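Local coordinates for iron Transport-associated domain protein (Bacillus anthracis, PDB 4H8Q), which binds heme through one of its NEAT domains and acts as a hemophore, probably extracting heme from methemoglobin for iron acquisition, at residues 31-39 against 54-65. The protein carries 1 engineered substitution. Numbering follows the deposited sequence.
Sequences SMMNTYVVS and MTLKNSEWITKF. Engineered in segment 31-39: Thr35 (natural residue Gln). With HEM (protoporphyrin IX containing Fe), chain B.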
loop_
_atom_site.group_PDB
_atom_site.type_symbol
_atom_site.label_atom_id
_atom_site.label_comp_id
_atom_site.label_asym_id
_atom_site.label_seq_id
_atom_site.Cartn_x
_atom_site.Cartn_y
_atom_site.Cartn_z
ATOM N N SER A 31 -7.851 9.245 1.485
ATOM C CA SER A 31 -6.677 9.952 1.003
ATOM C C SER A 31 -6.717 10.125 -0.506
ATOM O O SER A 31 -7.309 9.304 -1.223
ATOM C CB SER A 31 -5.406 9.161 1.352
ATOM O OG SER A 31 -4.256 9.805 0.848
ATOM N N MET A 32 -6.075 11.193 -0.983
ATOM C CA MET A 32 -5.822 11.408 -2.410
ATOM C C MET A 32 -5.046 10.223 -2.984
ATOM O O MET A 32 -5.120 9.931 -4.180
ATOM C CB MET A 32 -5.021 12.700 -2.634
ATOM C CG MET A 32 -5.810 14.009 -2.457
ATOM S SD MET A 32 -6.988 14.383 -3.783
ATOM C CE MET A 32 -5.913 14.743 -5.173
ATOM N N MET A 33 -4.310 9.531 -2.124
ATOM C CA MET A 33 -3.544 8.365 -2.568
ATOM C C MET A 33 -4.452 7.198 -2.942
ATOM O O MET A 33 -4.070 6.341 -3.732
ATOM C CB MET A 33 -2.528 7.930 -1.515
ATOM C CG MET A 33 -1.738 6.700 -1.931
ATOM S SD MET A 33 -0.314 6.457 -0.856
ATOM C CE MET A 33 0.375 4.994 -1.643
ATOM N N ASN A 34 -5.657 7.156 -2.385
ATOM C CA ASN A 34 -6.531 6.023 -2.605
ATOM C C ASN A 34 -6.851 5.832 -4.086
ATOM O O ASN A 34 -7.161 4.724 -4.537
ATOM C CB ASN A 34 -7.815 6.190 -1.800
ATOM C CG ASN A 34 -8.584 4.908 -1.675
ATOM O OD1 ASN A 34 -8.137 3.955 -1.025
ATOM N ND2 ASN A 34 -9.759 4.869 -2.293
ATOM N N THR A 35 -6.770 6.926 -4.833
ATOM C CA THR A 35 -7.022 6.927 -6.269
ATOM C C THR A 35 -5.973 6.118 -7.040
ATOM O O THR A 35 -6.228 5.641 -8.154
ATOM C CB THR A 35 -6.997 8.390 -6.782
ATOM O OG1 THR A 35 -8.133 9.098 -6.257
ATOM C CG2 THR A 35 -7.012 8.457 -8.297
ATOM N N TYR A 36 -4.804 5.958 -6.428
ATOM C CA TYR A 36 -3.624 5.434 -7.116
ATOM C C TYR A 36 -3.222 4.049 -6.639
ATOM O O TYR A 36 -2.108 3.598 -6.886
ATOM C CB TYR A 36 -2.451 6.404 -6.958
ATOM C CG TYR A 36 -2.740 7.735 -7.602
ATOM C CD1 TYR A 36 -2.575 7.907 -8.966
ATOM C CD2 TYR A 36 -3.219 8.802 -6.854
ATOM C CE1 TYR A 36 -2.857 9.117 -9.572
ATOM C CE2 TYR A 36 -3.504 10.018 -7.447
ATOM C CZ TYR A 36 -3.324 10.165 -8.810
ATOM O OH TYR A 36 -3.613 11.364 -9.416
ATOM N N VAL A 37 -4.130 3.380 -5.941
ATOM C CA VAL A 37 -3.906 1.998 -5.546
ATOM C C VAL A 37 -5.063 1.143 -6.039
ATOM O O VAL A 37 -6.168 1.643 -6.279
ATOM C CB VAL A 37 -3.811 1.851 -4.013
ATOM C CG1 VAL A 37 -2.728 2.747 -3.471
ATOM C CG2 VAL A 37 -5.157 2.168 -3.358
ATOM N N VAL A 38 -4.812 -0.148 -6.208
ATOM C CA VAL A 38 -5.870 -1.063 -6.598
ATOM C C VAL A 38 -6.366 -1.861 -5.401
ATOM O O VAL A 38 -5.587 -2.496 -4.702
ATOM C CB VAL A 38 -5.398 -2.037 -7.678
ATOM C CG1 VAL A 38 -6.492 -3.060 -7.977
ATOM C CG2 VAL A 38 -4.983 -1.278 -8.927
ATOM N N SER A 39 -7.668 -1.803 -5.142
ATOM C CA SER A 39 -8.271 -2.670 -4.138
ATOM C C SER A 39 -9.235 -3.595 -4.883
ATOM O O SER A 39 -9.928 -3.142 -5.789
ATOM C CB SER A 39 -9.024 -1.831 -3.097
ATOM O OG SER A 39 -9.703 -2.654 -2.167
ATOM N N MET A 54 0.324 -5.156 -3.207
ATOM C CA MET A 54 -0.549 -4.054 -3.595
ATOM C C MET A 54 -0.070 -3.430 -4.896
ATOM O O MET A 54 1.119 -3.145 -5.044
ATOM C CB MET A 54 -0.518 -2.985 -2.502
ATOM C CG MET A 54 -1.425 -1.810 -2.776
ATOM S SD MET A 54 -1.419 -0.677 -1.381
ATOM C CE MET A 54 -1.982 -1.750 -0.068
ATOM N N THR A 55 -0.993 -3.210 -5.827
ATOM C CA THR A 55 -0.675 -2.546 -7.085
ATOM C C THR A 55 -0.778 -1.024 -6.960
ATOM O O THR A 55 -1.800 -0.489 -6.501
ATOM C CB THR A 55 -1.601 -3.030 -8.217
ATOM O OG1 THR A 55 -1.408 -4.441 -8.412
ATOM C CG2 THR A 55 -1.300 -2.290 -9.513
ATOM N N LEU A 56 0.291 -0.345 -7.364
ATOM C CA LEU A 56 0.315 1.114 -7.442
ATOM C C LEU A 56 0.100 1.543 -8.886
ATOM O O LEU A 56 0.760 1.031 -9.802
ATOM C CB LEU A 56 1.668 1.643 -6.969
ATOM C CG LEU A 56 2.096 1.296 -5.542
ATOM C CD1 LEU A 56 3.492 1.796 -5.242
ATOM C CD2 LEU A 56 1.112 1.884 -4.551
ATOM N N LYS A 57 -0.824 2.476 -9.087
ATOM C CA LYS A 57 -1.041 3.074 -10.399
ATOM C C LYS A 57 -0.208 4.345 -10.533
ATOM O O LYS A 57 0.322 4.846 -9.547
ATOM C CB LYS A 57 -2.527 3.360 -10.600
ATOM C CG LYS A 57 -3.364 2.081 -10.623
ATOM C CD LYS A 57 -4.708 2.243 -9.931
ATOM C CE LYS A 57 -5.657 3.094 -10.726
ATOM N NZ LYS A 57 -6.998 3.146 -10.070
ATOM N N ASN A 58 -0.073 4.853 -11.756
ATOM C CA ASN A 58 0.841 5.964 -12.022
ATOM C C ASN A 58 2.190 5.760 -11.352
ATOM O O ASN A 58 2.728 6.662 -10.700
ATOM C CB ASN A 58 0.211 7.295 -11.605
ATOM C CG ASN A 58 -0.897 7.719 -12.543
ATOM O OD1 ASN A 58 -2.067 7.412 -12.319
ATOM N ND2 ASN A 58 -0.529 8.398 -13.617
ATOM N N SER A 59 2.743 4.563 -11.533
ATOM C CA SER A 59 3.954 4.141 -10.837
ATOM C C SER A 59 5.109 5.135 -10.968
ATOM O O SER A 59 5.825 5.408 -10.005
ATOM C CB SER A 59 4.394 2.759 -11.357
ATOM O OG SER A 59 5.598 2.340 -10.735
ATOM N N GLU A 60 5.296 5.668 -12.171
ATOM C CA GLU A 60 6.377 6.605 -12.434
ATOM C C GLU A 60 6.355 7.810 -11.485
ATOM O O GLU A 60 7.397 8.376 -11.173
ATOM C CB GLU A 60 6.272 7.075 -13.884
ATOM C CG GLU A 60 7.214 8.177 -14.284
ATOM C CD GLU A 60 6.966 8.623 -15.718
ATOM O OE1 GLU A 60 6.957 9.847 -15.978
ATOM O OE2 GLU A 60 6.768 7.740 -16.583
ATOM N N TRP A 61 5.166 8.188 -11.030
ATOM C CA TRP A 61 5.021 9.338 -10.126
ATOM C C TRP A 61 5.331 9.002 -8.671
ATOM O O TRP A 61 5.663 9.878 -7.873
ATOM C CB TRP A 61 3.586 9.854 -10.176
ATOM C CG TRP A 61 3.216 10.549 -11.425
ATOM C CD1 TRP A 61 4.043 10.918 -12.452
ATOM C CD2 TRP A 61 1.903 10.967 -11.790
ATOM N NE1 TRP A 61 3.313 11.547 -13.434
ATOM C CE2 TRP A 61 2.002 11.588 -13.055
ATOM C CE3 TRP A 61 0.653 10.877 -11.173
ATOM C CZ2 TRP A 61 0.889 12.118 -13.709
ATOM C CZ3 TRP A 61 -0.448 11.402 -11.825
ATOM C CH2 TRP A 61 -0.323 12.019 -13.081
ATOM N N ILE A 62 5.194 7.735 -8.310
ATOM C CA ILE A 62 5.365 7.359 -6.911
ATOM C C ILE A 62 6.799 6.909 -6.710
ATOM O O ILE A 62 7.171 5.811 -7.098
ATOM C CB ILE A 62 4.355 6.267 -6.498
ATOM C CG1 ILE A 62 2.927 6.733 -6.801
ATOM C CG2 ILE A 62 4.519 5.932 -5.023
ATOM C CD1 ILE A 62 1.862 5.658 -6.625
ATOM N N THR A 63 7.620 7.778 -6.134
ATOM C CA THR A 63 9.053 7.504 -6.076
ATOM C C THR A 63 9.499 6.725 -4.845
ATOM O O THR A 63 10.539 6.061 -4.869
ATOM C CB THR A 63 9.891 8.777 -6.262
ATOM O OG1 THR A 63 9.528 9.729 -5.264
ATOM C CG2 THR A 63 9.633 9.379 -7.635
ATOM N N LYS A 64 8.723 6.804 -3.770
ATOM C CA LYS A 64 9.003 6.029 -2.568
ATOM C C LYS A 64 7.705 5.554 -1.950
ATOM O O LYS A 64 6.693 6.263 -1.977
ATOM C CB LYS A 64 9.747 6.862 -1.522
ATOM C CG LYS A 64 11.178 7.219 -1.873
ATOM C CD LYS A 64 11.859 7.890 -0.683
ATOM C CE LYS A 64 13.369 7.953 -0.877
ATOM N NZ LYS A 64 14.049 8.709 0.219
ATOM N N PHE A 65 7.732 4.351 -1.386
ATOM C CA PHE A 65 6.591 3.854 -0.634
ATOM C C PHE A 65 7.078 3.009 0.533
ATOM O O PHE A 65 7.796 2.025 0.335
ATOM C CB PHE A 65 5.639 3.035 -1.516
ATOM C CG PHE A 65 4.471 2.481 -0.761
ATOM C CD1 PHE A 65 3.475 3.330 -0.288
ATOM C CD2 PHE A 65 4.390 1.134 -0.466
ATOM C CE1 PHE A 65 2.403 2.836 0.429
ATOM C CE2 PHE A 65 3.315 0.625 0.257
ATOM C CZ PHE A 65 2.317 1.473 0.697
HETATM C CHA HEM B . -2.608 16.037 -1.068
HETATM C CHB HEM B . -3.208 17.369 -5.697
HETATM C CHC HEM B . -1.094 13.256 -7.215
HETATM C CHD HEM B . -1.028 11.648 -2.627
HETATM C C1A HEM B . -2.940 16.750 -2.189
HETATM C C2A HEM B . -3.560 18.062 -2.209
HETATM C C3A HEM B . -3.725 18.411 -3.489
HETATM C C4A HEM B . -3.207 17.353 -4.324
HETATM C CMA HEM B . -4.347 19.720 -4.020
HETATM C CAA HEM B . -3.976 18.881 -0.959
HETATM C CBA HEM B . -5.160 18.197 -0.276
HETATM C CGA HEM B . -6.358 18.066 -1.193
HETATM O O1A HEM B . -6.705 19.055 -1.886
HETATM O O2A HEM B . -6.997 16.981 -1.231
HETATM C C1B HEM B . -2.712 16.365 -6.497
HETATM C C2B HEM B . -2.766 16.353 -7.939
HETATM C C3B HEM B . -2.192 15.231 -8.366
HETATM C C4B HEM B . -1.740 14.479 -7.208
HETATM C CMB HEM B . -3.408 17.449 -8.823
HETATM C CAB HEM B . -2.045 14.835 -9.852
HETATM C CBB HEM B . -1.575 13.635 -10.177
HETATM C C1C HEM B . -0.918 12.446 -6.109
HETATM C C2C HEM B . -0.404 11.089 -6.119
HETATM C C3C HEM B . -0.380 10.642 -4.857
HETATM C C4C HEM B . -0.882 11.701 -3.994
HETATM C CMC HEM B . 0.052 10.317 -7.383
HETATM C CAC HEM B . 0.096 9.249 -4.394
HETATM C CBC HEM B . 0.212 9.003 -3.090
HETATM C C1D HEM B . -1.431 12.686 -1.821
HETATM C C2D HEM B . -1.483 12.596 -0.386
HETATM C C3D HEM B . -1.971 13.945 0.101
HETATM C C4D HEM B . -2.168 14.736 -1.089
HETATM C CMD HEM B . -1.125 11.381 0.481
HETATM C CAD HEM B . -2.196 14.376 1.562
HETATM C CBD HEM B . -3.686 14.417 1.865
HETATM C CGD HEM B . -4.337 13.082 1.639
HETATM O O1D HEM B . -3.853 12.040 2.172
HETATM O O2D HEM B . -5.375 13.068 0.927
HETATM N NA HEM B . -2.738 16.350 -3.490
HETATM N NB HEM B . -2.079 15.205 -6.080
HETATM N NC HEM B . -1.207 12.774 -4.798
HETATM N ND HEM B . -1.841 13.964 -2.207
HETATM FE FE HEM B . -1.755 14.667 -4.124
HETATM O O HOH W 1 -8.225 2.677 -7.769
HETATM O O HOH W 2 -3.524 -4.217 -5.227
#
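The Tyr36 ring fits a notch between the heme and the 57-61 turn. The heme methyl CMC sits over the centre of one face, 3.4 Å above the ring plane; CG2 of the engineered Thr35 lies off-centre on the opposite face. Asn58 brings OD1 to the ring edge, 3.3 Å from Tyr36 CE1, its amide steeply turned (77°) against the ring, while ND2 lies over the rim of the Trp61 indole. With CG anti to the carbonyl carbon (chi1 -63°), the tyrosine reaches along the heme, and its OH arrives in the plane of the Trp61 ring at its edge, 4.0 Å from CZ3. Deeper in, Met33 is a straight peg: CG anti to the backbone N (chi1 179°) and an extended chain carry CE to 3.6 Å from Phe65 CE1, beside Leu56 CD2, while CG and SD run along the heme vinyl CBC. Val37 CG1 rests over the groove between Leu56 CD2 and Met54 SD. On the outer side Lys57 bends back across Val38 CG2 and gives NZ to Thr35 O (3.2 Å); a water joins NZ to Val37 O. The backbones themselves make a single bridge, Val37 with Leu56: Lys57 N donates to Tyr36 O (2.8 Å) and Val38 N to Thr55 O (3.0 Å). Ser31 closes an ST turn onto Met33 N, and Ser31 OG and Met32 N bind one heme propionate. The 31-38 loop, packed against the ends of strands 49-56 and 62-69 and the turn joining them, forms one wall of the heme pocket in the immunoglobulin-like beta-sandwich of the NEAT domain.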